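Side-chain contacts in Emp47p (form2) (Saccharomyces cerevisiae, PDB 2A6Z), which serves as a calcium-independent cargo receptor with a lectin-like carbohydrate recognition domain, involved in the secretion of glycoproteins: residues L111-N114 with P120-R123; T28-S33 with R94-Y99; F84-D89 with V186-G191. All blocks are in the same frame, centred on the assembly; numbering follows the deposited sequence. Where two conformers were deposited one is given.

Contact 1 of 3, residues L111-N114 with P120-R123; sequences LVDN and PTLR
Leu111 and Arg123 face each other as a hydrogen-bonded antiparallel pair and bury more surface here than any other two residues. Their backbones are joined twice, by Leu111 N to Arg123 O at 2.8 Å and by Arg123 N to Leu111 O at 2.9 Å. Both side chains stand on one face of the sheet, and Thr121 and Asp113, the next hydrogen-bonded pair, share that face. Arg123 turns its CG beside its own backbone N (chi1 -72°) and then runs extended, which carries NE back over Thr121. NE gives a bent hydrogen bond to Thr121 OG1 (3.0 Å, 141° at the hydrogen), while NH1 is held by Ser142. These are the two strands of the hairpin 108-113/121-128, consecutive in one sheet of the L-type lectin sandwich. Asp113 and Thr121 lie alongside each other, pointing the same way, with Asp113 OD1 and Thr121 OG1 4.0 Å apart. Two waters span that distance, each hydrogen-bonded to both atoms; water 1 also binds Leu111 O at 2.8 Å. The other carboxylate oxygen, OD2, is taken by Tyr139 and the backbone N of Asn115, so the whole carboxylate is fixed inside the protein. On the opposite face, Val112 and Leu122 form the non-hydrogen-bonded pair, and Val112 CG2 packs against Leu122 CG at 3.9 Å. Next to the Asp113-Thr121 pair, Asn114 CB packs on the Pro120 ring, 3.9 Å from CG.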
ATOM      1  N   LEU A 111       4.116  -3.910   3.301  1.00  5.41           N
ATOM      2  CA  LEU A 111       5.319  -3.075   3.271  1.00  5.64           C
ATOM      3  C   LEU A 111       6.249  -3.545   2.156  1.00  5.07           C
ATOM      4  O   LEU A 111       6.624  -4.737   2.135  1.00  5.52           O
ATOM      5  CB  LEU A 111       6.065  -3.172   4.606  1.00  6.56           C
ATOM      6  CG  LEU A 111       7.422  -2.443   4.653  1.00  6.47           C
ATOM      7  CD1 LEU A 111       7.265  -0.939   4.477  1.00  6.99           C
ATOM      8  CD2 LEU A 111       8.093  -2.750   5.997  1.00  8.28           C
ATOM      9  N   VAL A 112       6.638  -2.641   1.270  1.00  5.31           N
ATOM     10  CA  VAL A 112       7.691  -2.887   0.305  1.00  5.38           C
ATOM     11  C   VAL A 112       8.898  -2.066   0.750  1.00  5.08           C
ATOM     12  O   VAL A 112       8.849  -0.843   0.875  1.00  5.83           O
ATOM     13  CB  VAL A 112       7.245  -2.540  -1.130  1.00  6.21           C
ATOM     14  CG1 VAL A 112       8.416  -2.650  -2.080  1.00  6.81           C
ATOM     15  CG2 VAL A 112       6.076  -3.419  -1.551  1.00  6.74           C
ATOM     16  N   ASP A 113       9.999  -2.775   1.029  1.00  5.46           N
ATOM     17  CA  ASP A 113      11.223  -2.104   1.503  1.00  5.55           C
ATOM     18  C   ASP A 113      12.377  -3.041   1.308  1.00  5.38           C
ATOM     19  O   ASP A 113      12.247  -4.193   0.847  1.00  5.47           O
ATOM     20  CB  ASP A 113      11.110  -1.568   2.933  1.00  6.06           C
ATOM     21  CG  ASP A 113      11.583  -2.574   3.977  1.00  5.72           C
ATOM     22  OD1 ASP A 113      11.120  -3.737   3.940  1.00  6.39           O
ATOM     23  OD2 ASP A 113      12.467  -2.192   4.795  1.00  6.65           O
ATOM     24  N   ASN A 114      13.592  -2.559   1.667  1.00  5.57           N
ATOM     25  CA  ASN A 114      14.779  -3.371   1.437  1.00  6.06           C
ATOM     26  C   ASN A 114      15.710  -3.378   2.658  1.00  5.99           C
ATOM     27  O   ASN A 114      16.861  -3.806   2.517  1.00  7.00           O
ATOM     28  CB  ASN A 114      15.512  -2.970   0.173  1.00  6.68           C
ATOM     29  CG  ASN A 114      16.240  -1.645   0.255  1.00  7.33           C
ATOM     30  OD1 ASN A 114      16.339  -1.052   1.314  1.00  6.62           O
ATOM     31  ND2 ASN A 114      16.706  -1.194  -0.904  1.00 11.37           N
ATOM     32  N   PRO A 120      15.248  -6.775  -0.678  1.00  5.56           N
ATOM     33  CA  PRO A 120      13.945  -6.238  -1.158  1.00  5.66           C
ATOM     34  C   PRO A 120      12.844  -7.274  -1.031  1.00  5.03           C
ATOM     35  O   PRO A 120      12.923  -8.394  -1.593  1.00  5.32           O
ATOM     36  CB  PRO A 120      14.255  -5.869  -2.595  1.00  6.47           C
ATOM     37  CG  PRO A 120      15.736  -5.661  -2.649  1.00  8.35           C
ATOM     38  CD  PRO A 120      16.309  -6.678  -1.680  1.00  7.19           C
ATOM     39  N   THR A 121      11.772  -6.873  -0.335  1.00  5.24           N
ATOM     40  CA  THR A 121      10.661  -7.752  -0.046  1.00  5.18           C
ATOM     41  C   THR A 121       9.334  -6.992  -0.129  1.00  4.93           C
ATOM     42  O   THR A 121       9.289  -5.753   0.012  1.00  5.50           O
ATOM     43  CB  THR A 121      10.736  -8.359   1.365  1.00  5.20           C
ATOM     44  OG1 THR A 121      11.038  -7.352   2.350  1.00  5.64           O
ATOM     45  CG2 THR A 121      11.831  -9.408   1.481  1.00  6.38           C
ATOM     46  N   LEU A 122       8.268  -7.780  -0.281  1.00  5.10           N
ATOM     47  CA  LEU A 122       6.894  -7.381   0.053  1.00  4.85           C
ATOM     48  C   LEU A 122       6.503  -8.218   1.238  1.00  4.99           C
ATOM     49  O   LEU A 122       6.541  -9.452   1.196  1.00  5.91           O
ATOM     50  CB  LEU A 122       5.964  -7.586  -1.164  1.00  4.83           C
ATOM     51  CG  LEU A 122       4.552  -6.977  -0.929  0.67  4.93           C
ATOM     52  CD1 LEU A 122       3.920  -6.761  -2.305  0.67  7.60           C
ATOM     53  CD2 LEU A 122       3.613  -7.853  -0.096  0.67  4.69           C
ATOM     54  N   ARG A 123       6.084  -7.558   2.314  1.00  5.12           N
ATOM     55  CA  ARG A 123       5.752  -8.224   3.557  1.00  5.51           C
ATOM     56  C   ARG A 123       4.344  -7.837   3.996  1.00  5.05           C
ATOM     57  O   ARG A 123       3.917  -6.674   3.874  1.00  6.46           O
ATOM     58  CB  ARG A 123       6.718  -7.785   4.668  1.00  6.50           C
ATOM     59  CG  ARG A 123       8.119  -8.366   4.483  1.00  7.64           C
ATOM     60  CD  ARG A 123       9.168  -7.607   5.321  1.00  7.03           C
ATOM     61  NE  ARG A 123      10.505  -8.285   5.123  1.00  6.71           N
ATOM     62  CZ  ARG A 123      10.953  -9.301   5.823  1.00  7.28           C
ATOM     63  NH1 ARG A 123      10.232  -9.848   6.819  1.00  7.72           N
ATOM     64  NH2 ARG A 123      12.170  -9.796   5.528  1.00  7.84           N
TER
HETATM   65  O   HOH W   1       9.218  -5.453   3.049  1.00  5.89           O
HETATM   66  O   HOH W   2      13.184  -5.577   3.679  1.00  6.44           O

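Contact 2 of 3, residues T28-S33 with R94-Y99; sequences TGEQAS and RDKQLY
Glu30 and Lys96 reach toward each other from opposite directions and meet in a single salt bridge, Lys96 NZ to Glu30 OE2 at 2.7 Å. The ammonium approaches OE2 on its syn side but 28° out of the carboxylate plane, and OE1 stays 3.5 Å from NZ. Bends at chi2 (70° in Glu30, -76° in Lys96) set the direction in which each charged end arrives. Glu30 CA and Lys96 CA are 9.7 Å apart, and only the side chains meet. OE1 is used elsewhere, by Ser50 OG and Asn100 ND2, which together with Lys96 fix the rotation of the carboxylate.

Backbone turns lie behind both charges. Glu30 is the first of the two central residues of the type II' turn from Gly29 to Ala32, closed by Ala32 N to Gly29 O at 3.1 Å. Asp95 makes an Asx turn around Lys96, with OD2 accepting from Gln97 N at 2.9 Å. Separately, the side chains of these two residues are joined by a nearly straight bond from Gln97 NE2 to the syn lone pair of Asp95 OD1.

At the surface, the Lys96 side chain extends from the long loop between strands 81-88 and 108-113, past Ser50 of strand 48-58, to Glu30 at the end of the outermost strand 26-30.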
ATOM      1  N   THR A  28      -4.459  13.657  -0.889  1.00 10.26           N
ATOM      2  CA  THR A  28      -3.028  13.637  -0.647  1.00 10.25           C
ATOM      3  C   THR A  28      -2.716  14.242   0.701  1.00 10.43           C
ATOM      4  O   THR A  28      -3.456  15.102   1.219  1.00 12.54           O
ATOM      5  CB  THR A  28      -2.244  14.380  -1.732  1.00 11.09           C
ATOM      6  OG1 THR A  28      -2.814  15.715  -1.893  1.00 13.87           O
ATOM      7  CG2 THR A  28      -2.286  13.719  -3.092  1.00 13.97           C
ATOM      8  N   GLY A  29      -1.584  13.822   1.271  1.00 10.14           N
ATOM      9  CA  GLY A  29      -1.133  14.370   2.539  1.00 12.03           C
ATOM     10  C   GLY A  29       0.376  14.557   2.498  1.00 10.52           C
ATOM     11  O   GLY A  29       1.105  13.958   1.693  1.00 10.79           O
ATOM     12  N   GLU A  30       0.828  15.335   3.455  1.00 12.02           N
ATOM     13  CA  GLU A  30       2.245  15.574   3.667  1.00 11.26           C
ATOM     14  C   GLU A  30       2.731  16.176   2.356  1.00 10.97           C
ATOM     15  O   GLU A  30       2.051  17.125   1.905  1.00 12.90           O
ATOM     16  CB  GLU A  30       3.076  14.431   4.264  1.00 10.66           C
ATOM     17  CG  GLU A  30       2.559  14.005   5.612  1.00 11.98           C
ATOM     18  CD  GLU A  30       1.204  13.287   5.539  1.00 11.30           C
ATOM     19  OE1 GLU A  30       1.150  12.404   4.658  1.00 12.76           O
ATOM     20  OE2 GLU A  30       0.330  13.617   6.345  1.00 13.43           O
ATOM     21  N   GLN A  31       3.793  15.691   1.761  1.00 11.07           N
ATOM     22  CA  GLN A  31       4.323  16.266   0.556  1.00 12.14           C
ATOM     23  C   GLN A  31       4.015  15.453  -0.682  1.00 11.33           C
ATOM     24  O   GLN A  31       4.646  15.628  -1.728  1.00 12.88           O
ATOM     25  CB  GLN A  31       5.791  16.606   0.775  1.00 12.74           C
ATOM     26  CG  GLN A  31       6.014  17.733   1.793  1.00 17.01           C
ATOM     27  CD  GLN A  31       5.535  19.099   1.366  1.00 18.36           C
ATOM     28  OE1 GLN A  31       5.988  19.615   0.344  1.00 35.61           O
ATOM     29  NE2 GLN A  31       4.619  19.634   2.193  1.00 29.65           N
ATOM     30  N   ALA A  32       3.007  14.590  -0.644  1.00 10.13           N
ATOM     31  CA  ALA A  32       2.562  13.907  -1.861  1.00 10.06           C
ATOM     32  C   ALA A  32       1.972  14.897  -2.870  1.00 10.49           C
ATOM     33  O   ALA A  32       1.293  15.829  -2.498  1.00 13.88           O
ATOM     34  CB  ALA A  32       1.486  12.891  -1.511  1.00 10.73           C
ATOM     35  N   SER A  33       2.223  14.688  -4.156  1.00 11.96           N
ATOM     36  CA  SER A  33       1.751  15.655  -5.169  1.00 16.43           C
ATOM     37  C   SER A  33       1.534  14.935  -6.505  1.00 12.10           C
ATOM     38  O   SER A  33       2.287  14.043  -6.863  1.00 13.13           O
ATOM     39  CB  SER A  33       2.806  16.714  -5.318  1.00 25.26           C
ATOM     40  OG  SER A  33       3.874  16.441  -6.182  1.00 39.32           O
ATOM     41  N   ARG A  94      -5.010   9.141  11.632  1.00 11.76           N
ATOM     42  CA  ARG A  94      -4.238  10.316  11.992  1.00 13.82           C
ATOM     43  C   ARG A  94      -2.744  10.063  12.171  1.00 12.15           C
ATOM     44  O   ARG A  94      -1.891  10.939  11.941  1.00 14.41           O
ATOM     45  CB  ARG A  94      -4.848  10.844  13.328  1.00 16.39           C
ATOM     46  CG  ARG A  94      -6.299  11.390  13.169  1.00 16.18           C
ATOM     47  CD  ARG A  94      -6.818  11.832  14.558  1.00 22.51           C
ATOM     48  NE  ARG A  94      -8.250  12.084  14.490  1.00 27.52           N
ATOM     49  CZ  ARG A  94      -9.288  11.281  14.631  1.00 34.77           C
ATOM     50  NH1 ARG A  94     -10.517  11.787  14.497  1.00 40.23           N
ATOM     51  NH2 ARG A  94      -9.196   9.984  14.908  1.00 47.86           N
ATOM     52  N   ASP A  95      -2.400   8.891  12.666  1.00 11.27           N
ATOM     53  CA  ASP A  95      -1.016   8.606  13.080  1.00  9.55           C
ATOM     54  C   ASP A  95      -0.115   8.426  11.848  1.00  9.40           C
ATOM     55  O   ASP A  95      -0.527   7.791  10.882  1.00  9.88           O
ATOM     56  CB  ASP A  95      -0.958   7.406  14.005  1.00  9.95           C
ATOM     57  CG  ASP A  95       0.447   7.175  14.547  1.00  9.95           C
ATOM     58  OD1 ASP A  95       0.721   7.738  15.622  1.00 15.57           O
ATOM     59  OD2 ASP A  95       1.251   6.502  13.901  1.00  9.33           O
ATOM     60  N   LYS A  96       1.091   8.970  11.927  1.00  9.19           N
ATOM     61  CA  LYS A  96       2.052   9.015  10.844  1.00  9.36           C
ATOM     62  C   LYS A  96       3.362   8.326  11.199  1.00  8.40           C
ATOM     63  O   LYS A  96       4.343   8.565  10.485  1.00  9.26           O
ATOM     64  CB  LYS A  96       2.292  10.435  10.395  1.00 11.27           C
ATOM     65  CG  LYS A  96       1.045  11.257  10.071  1.00 11.62           C
ATOM     66  CD  LYS A  96       0.468  10.841   8.712  1.00 11.21           C
ATOM     67  CE  LYS A  96      -0.883  11.517   8.507  1.00 13.59           C
ATOM     68  NZ  LYS A  96      -1.296  11.560   7.062  1.00 12.79           N
ATOM     69  N   GLN A  97       3.444   7.551  12.244  1.00  9.09           N
ATOM     70  CA  GLN A  97       4.714   7.090  12.734  1.00 10.02           C
ATOM     71  C   GLN A  97       5.283   5.854  12.093  1.00  9.53           C
ATOM     72  O   GLN A  97       6.440   5.479  12.411  1.00 12.93           O
ATOM     73  CB  GLN A  97       4.607   6.821  14.247  1.00  9.99           C
ATOM     74  CG  GLN A  97       4.283   8.049  15.078  1.00 12.17           C
ATOM     75  CD  GLN A  97       4.247   7.734  16.553  1.00 15.27           C
ATOM     76  OE1 GLN A  97       5.323   7.615  17.182  1.00 19.66           O
ATOM     77  NE2 GLN A  97       3.050   7.485  17.105  1.00 13.54           N
ATOM     78  N   LEU A  98       4.561   5.193  11.187  1.00  8.13           N
ATOM     79  CA  LEU A  98       5.041   3.947  10.566  1.00  7.92           C
ATOM     80  C   LEU A  98       4.987   4.122   9.052  1.00  7.53           C
ATOM     81  O   LEU A  98       3.923   4.066   8.447  1.00  7.76           O
ATOM     82  CB  LEU A  98       4.134   2.796  11.035  1.00  8.24           C
ATOM     83  CG  LEU A  98       4.473   1.406  10.430  1.00  8.40           C
ATOM     84  CD1 LEU A  98       5.926   1.035  10.723  1.00  9.25           C
ATOM     85  CD2 LEU A  98       3.489   0.403  10.985  1.00  9.09           C
ATOM     86  N   TYR A  99       6.161   4.434   8.450  1.00  7.34           N
ATOM     87  CA  TYR A  99       6.215   4.737   7.015  1.00  7.74           C
ATOM     88  C   TYR A  99       5.168   5.773   6.652  1.00  7.34           C
ATOM     89  O   TYR A  99       4.518   5.737   5.573  1.00  8.18           O
ATOM     90  CB  TYR A  99       6.051   3.452   6.090  1.00  7.97           C
ATOM     91  CG  TYR A  99       7.191   2.498   6.395  1.00  6.96           C
ATOM     92  CD1 TYR A  99       8.406   2.628   5.742  1.00  7.44           C
ATOM     93  CD2 TYR A  99       7.096   1.538   7.390  1.00  7.62           C
ATOM     94  CE1 TYR A  99       9.468   1.797   6.025  1.00  7.20           C
ATOM     95  CE2 TYR A  99       8.161   0.709   7.695  1.00  7.74           C
ATOM     96  CZ  TYR A  99       9.353   0.864   7.002  1.00  7.30           C
ATOM     97  OH  TYR A  99      10.394   0.006   7.347  1.00  8.49           O
TER

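Contact 3 of 3, residues F84-D89 with V186-G191; sequences FWFVQD and VRFPSG
In the loop that takes the chain from strand 178-183 of one sheet of the sandwich to strand 192-200 of the other, Phe188 and Pro189 pack against Phe86 and Gln88 near the end of strand 81-88. The two phenylalanines form a T-shaped pair: the edge of Phe86 is directed at the face of Phe188, with ring centroids 5.2 Å apart and planes at 77°. Phe86 CD2 comes within 4.1 Å of Phe188 CZ, and its neighbour CE2 sits over the middle of the Phe188 ring, 4.0 Å above the plane. The opposite face of that ring is covered by Val186 CG1, 3.7 Å above the plane, so Phe188 is held between a valine of its own loop and the strand. Phe86 reaches it because CG lies anti to the backbone N (chi1 178°).

The pair lies at the edge of the lectin sandwich, where buried Phe86 belongs to the aromatic packing between the sheets and Phe188 of the connecting loop covers it. Phe86 also stacks with Phe63 and Tyr193, and Phe188 meets Tyr163 edge-to-face, so that residues from strands of both sheets surround the pair.

Two residues further along the strand, Gln88 also points toward the loop; its side chain stretches out past CG (chi2 174°) and passes the proline ring at an angle. Here the contact is van der Waals: Gln88 NE2 lies 3.4 Å from Pro189 CG and 3.9 Å from Pro189 CD. Pro189 is exposed and Gln88 partly exposed, whereas Phe86 is buried. Pro189 O is hydrogen-bonded to the hydroxyl of Tyr193 in strand 192-200.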
ATOM      1  N   PHE A  84       1.139  -0.060   1.902  1.00  5.64           N
ATOM      2  CA  PHE A  84      -0.233  -0.115   1.395  1.00  5.40           C
ATOM      3  C   PHE A  84      -1.118  -0.612   2.522  1.00  5.95           C
ATOM      4  O   PHE A  84      -0.798  -1.613   3.149  1.00  7.42           O
ATOM      5  CB  PHE A  84      -0.337  -1.043   0.171  1.00  6.17           C
ATOM      6  CG  PHE A  84       0.628  -0.682  -0.926  1.00  6.00           C
ATOM      7  CD1 PHE A  84       0.250   0.154  -1.957  1.00  6.83           C
ATOM      8  CD2 PHE A  84       1.932  -1.202  -0.947  1.00  6.67           C
ATOM      9  CE1 PHE A  84       1.121   0.494  -2.969  1.00  8.13           C
ATOM     10  CE2 PHE A  84       2.830  -0.836  -1.921  1.00  7.77           C
ATOM     11  CZ  PHE A  84       2.402   0.009  -2.954  1.00  8.41           C
ATOM     12  N   TRP A  85      -2.207   0.113   2.781  1.00  5.86           N
ATOM     13  CA  TRP A  85      -2.961  -0.081   4.008  1.00  6.43           C
ATOM     14  C   TRP A  85      -4.406  -0.528   3.747  1.00  5.91           C
ATOM     15  O   TRP A  85      -5.029  -0.058   2.783  1.00  7.04           O
ATOM     16  CB  TRP A  85      -3.033   1.237   4.783  1.00  7.12           C
ATOM     17  CG  TRP A  85      -1.688   1.814   5.126  1.00  6.65           C
ATOM     18  CD1 TRP A  85      -0.976   2.715   4.371  1.00  7.38           C
ATOM     19  CD2 TRP A  85      -0.903   1.536   6.299  1.00  6.60           C
ATOM     20  NE1 TRP A  85       0.226   3.028   5.014  1.00  7.13           N
ATOM     21  CE2 TRP A  85       0.270   2.328   6.186  1.00  6.86           C
ATOM     22  CE3 TRP A  85      -1.086   0.724   7.432  1.00  7.48           C
ATOM     23  CZ2 TRP A  85       1.281   2.325   7.177  1.00  7.49           C
ATOM     24  CZ3 TRP A  85      -0.096   0.738   8.396  1.00  8.59           C
ATOM     25  CH2 TRP A  85       1.072   1.524   8.271  1.00  8.36           C
ATOM     26  N   PHE A  86      -4.905  -1.340   4.638  1.00  6.32           N
ATOM     27  CA  PHE A  86      -6.315  -1.722   4.696  1.00  6.36           C
ATOM     28  C   PHE A  86      -6.656  -1.831   6.197  1.00  6.31           C
ATOM     29  O   PHE A  86      -6.390  -2.851   6.799  1.00  6.83           O
ATOM     30  CB  PHE A  86      -6.518  -3.033   3.924  1.00  6.99           C
ATOM     31  CG  PHE A  86      -7.964  -3.543   3.976  1.00  6.93           C
ATOM     32  CD1 PHE A  86      -8.918  -2.898   3.182  1.00  8.62           C
ATOM     33  CD2 PHE A  86      -8.357  -4.619   4.774  1.00  8.48           C
ATOM     34  CE1 PHE A  86     -10.252  -3.318   3.177  1.00  9.94           C
ATOM     35  CE2 PHE A  86      -9.653  -5.040   4.757  1.00 10.20           C
ATOM     36  CZ  PHE A  86     -10.604  -4.400   3.945  1.00 10.70           C
ATOM     37  N   VAL A  87      -7.156  -0.729   6.756  1.00  7.13           N
ATOM     38  CA  VAL A  87      -7.180  -0.613   8.221  1.00  6.99           C
ATOM     39  C   VAL A  87      -8.516   0.009   8.719  1.00  7.08           C
ATOM     40  O   VAL A  87      -9.046   0.923   8.083  1.00  8.68           O
ATOM     41  CB  VAL A  87      -5.994   0.221   8.778  1.00  7.35           C
ATOM     42  CG1 VAL A  87      -4.647  -0.428   8.377  1.00  8.53           C
ATOM     43  CG2 VAL A  87      -6.000   1.657   8.300  1.00  9.62           C
ATOM     44  N   GLN A  88      -8.989  -0.477   9.841  1.00  7.89           N
ATOM     45  CA  GLN A  88     -10.277   0.044  10.361  1.00  9.65           C
ATOM     46  C   GLN A  88     -10.056   1.357  11.072  1.00  9.50           C
ATOM     47  O   GLN A  88      -9.246   1.457  11.979  1.00 11.60           O
ATOM     48  CB  GLN A  88     -10.857  -0.938  11.365  1.00 12.08           C
ATOM     49  CG  GLN A  88     -11.266  -2.272  10.911  1.00 15.22           C
ATOM     50  CD  GLN A  88     -11.670  -3.123  12.126  1.00 18.91           C
ATOM     51  OE1 GLN A  88     -12.589  -2.753  12.865  1.00 31.30           O
ATOM     52  NE2 GLN A  88     -10.946  -4.227  12.300  1.00 30.44           N
ATOM     53  N   ASP A  89     -10.809   2.384  10.672  1.00 10.08           N
ATOM     54  CA  ASP A  89     -10.792   3.680  11.362  1.00 10.38           C
ATOM     55  C   ASP A  89     -12.053   4.434  10.884  1.00 10.92           C
ATOM     56  O   ASP A  89     -12.606   4.108   9.842  1.00 13.00           O
ATOM     57  CB  ASP A  89      -9.529   4.438  11.057  1.00 11.12           C
ATOM     58  CG  ASP A  89      -9.094   5.450  12.090  1.00 12.23           C
ATOM     59  OD1 ASP A  89      -9.997   5.969  12.772  1.00 17.91           O
ATOM     60  OD2 ASP A  89      -7.895   5.684  12.235  1.00 12.99           O
ATOM     61  N   VAL A 186      -6.332 -15.074   8.436  1.00  8.09           N
ATOM     62  CA  VAL A 186      -6.823 -13.735   8.724  1.00  9.61           C
ATOM     63  C   VAL A 186      -8.282 -13.631   8.327  1.00  9.32           C
ATOM     64  O   VAL A 186      -8.634 -13.747   7.142  1.00 11.08           O
ATOM     65  CB  VAL A 186      -6.010 -12.696   7.935  1.00 10.07           C
ATOM     66  CG1 VAL A 186      -6.418 -11.276   8.272  1.00 13.74           C
ATOM     67  CG2 VAL A 186      -4.516 -12.877   8.246  1.00 13.78           C
ATOM     68  N   ARG A 187      -9.148 -13.467   9.331  1.00  9.42           N
ATOM     69  CA  ARG A 187     -10.589 -13.276   9.086  1.00  8.69           C
ATOM     70  C   ARG A 187     -10.881 -11.869   9.514  1.00  8.08           C
ATOM     71  O   ARG A 187     -11.077 -11.590  10.712  1.00 10.70           O
ATOM     72  CB  ARG A 187     -11.472 -14.273   9.842  1.00 10.11           C
ATOM     73  CG  ARG A 187     -11.075 -15.723   9.457  1.00 11.13           C
ATOM     74  CD  ARG A 187     -12.049 -16.756   9.966  1.00 11.36           C
ATOM     75  NE  ARG A 187     -12.030 -16.846  11.445  1.00 11.48           N
ATOM     76  CZ  ARG A 187     -12.684 -17.759  12.131  1.00 11.22           C
ATOM     77  NH1 ARG A 187     -13.450 -18.608  11.463  1.00 13.91           N
ATOM     78  NH2 ARG A 187     -12.662 -17.847  13.439  1.00 11.97           N
ATOM     79  N   PHE A 188     -10.883 -10.927   8.590  1.00  7.51           N
ATOM     80  CA  PHE A 188     -11.123  -9.539   8.906  1.00  7.88           C
ATOM     81  C   PHE A 188     -12.542  -9.338   9.429  1.00  7.61           C
ATOM     82  O   PHE A 188     -13.507  -9.852   8.839  1.00  9.10           O
ATOM     83  CB  PHE A 188     -11.007  -8.641   7.681  1.00  8.45           C
ATOM     84  CG  PHE A 188      -9.576  -8.520   7.133  1.00  7.85           C
ATOM     85  CD1 PHE A 188      -8.610  -7.811   7.830  1.00  8.92           C
ATOM     86  CD2 PHE A 188      -9.249  -9.072   5.905  1.00  9.52           C
ATOM     87  CE1 PHE A 188      -7.332  -7.664   7.297  1.00  9.74           C
ATOM     88  CE2 PHE A 188      -7.960  -8.949   5.385  1.00 11.26           C
ATOM     89  CZ  PHE A 188      -6.996  -8.240   6.078  1.00 11.37           C
ATOM     90  N   PRO A 189     -12.734  -8.582  10.497  1.00  7.63           N
ATOM     91  CA  PRO A 189     -14.105  -8.291  10.955  1.00  8.09           C
ATOM     92  C   PRO A 189     -14.691  -7.145  10.148  1.00  7.25           C
ATOM     93  O   PRO A 189     -14.033  -6.343   9.482  1.00  8.80           O
ATOM     94  CB  PRO A 189     -13.900  -7.862  12.415  1.00 10.11           C
ATOM     95  CG  PRO A 189     -12.534  -7.184  12.351  1.00 12.00           C
ATOM     96  CD  PRO A 189     -11.713  -7.988  11.384  1.00  9.39           C
ATOM     97  N   SER A 190     -16.021  -7.042  10.214  1.00  7.74           N
ATOM     98  CA  SER A 190     -16.736  -6.038   9.467  1.00  8.31           C
ATOM     99  C   SER A 190     -16.515  -4.648  10.062  1.00  7.88           C
ATOM    100  O   SER A 190     -16.180  -4.492  11.229  1.00 12.20           O
ATOM    101  CB  SER A 190     -18.242  -6.395   9.429  1.00 12.36           C
ATOM    102  OG  SER A 190     -18.853  -5.635   8.414  1.00 12.89           O
ATOM    103  N   GLY A 191     -16.712  -3.667   9.259  1.00  9.06           N
ATOM    104  CA  GLY A 191     -16.592  -2.277   9.681  1.00  9.90           C
ATOM    105  C   GLY A 191     -16.081  -1.451   8.527  1.00  7.79           C
ATOM    106  O   GLY A 191     -15.986  -1.878   7.381  1.00  8.90           O
TER

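Contact 1 is buried and joins neighbouring strands of a hairpin; contacts 2 and 3 are surface contacts between a loop and a strand or its end. All three reach the same seven-stranded sheet, and contacts 2 and 3 each include a segment that passes from one sheet to the other. Their chemistry follows their place: backbone bonding and bridging waters in contact 1, one ion pair in contact 2, and in contact 3 an aromatic pair and an amide-on-proline packing contact, with no hydrogen bonds between the segments. They also meet physically. Tyr99 of contact 2 packs on Leu111 of contact 1, Leu98 lies against Trp85 in the strand of contact 3, and Phe84 of that strand approaches Val112.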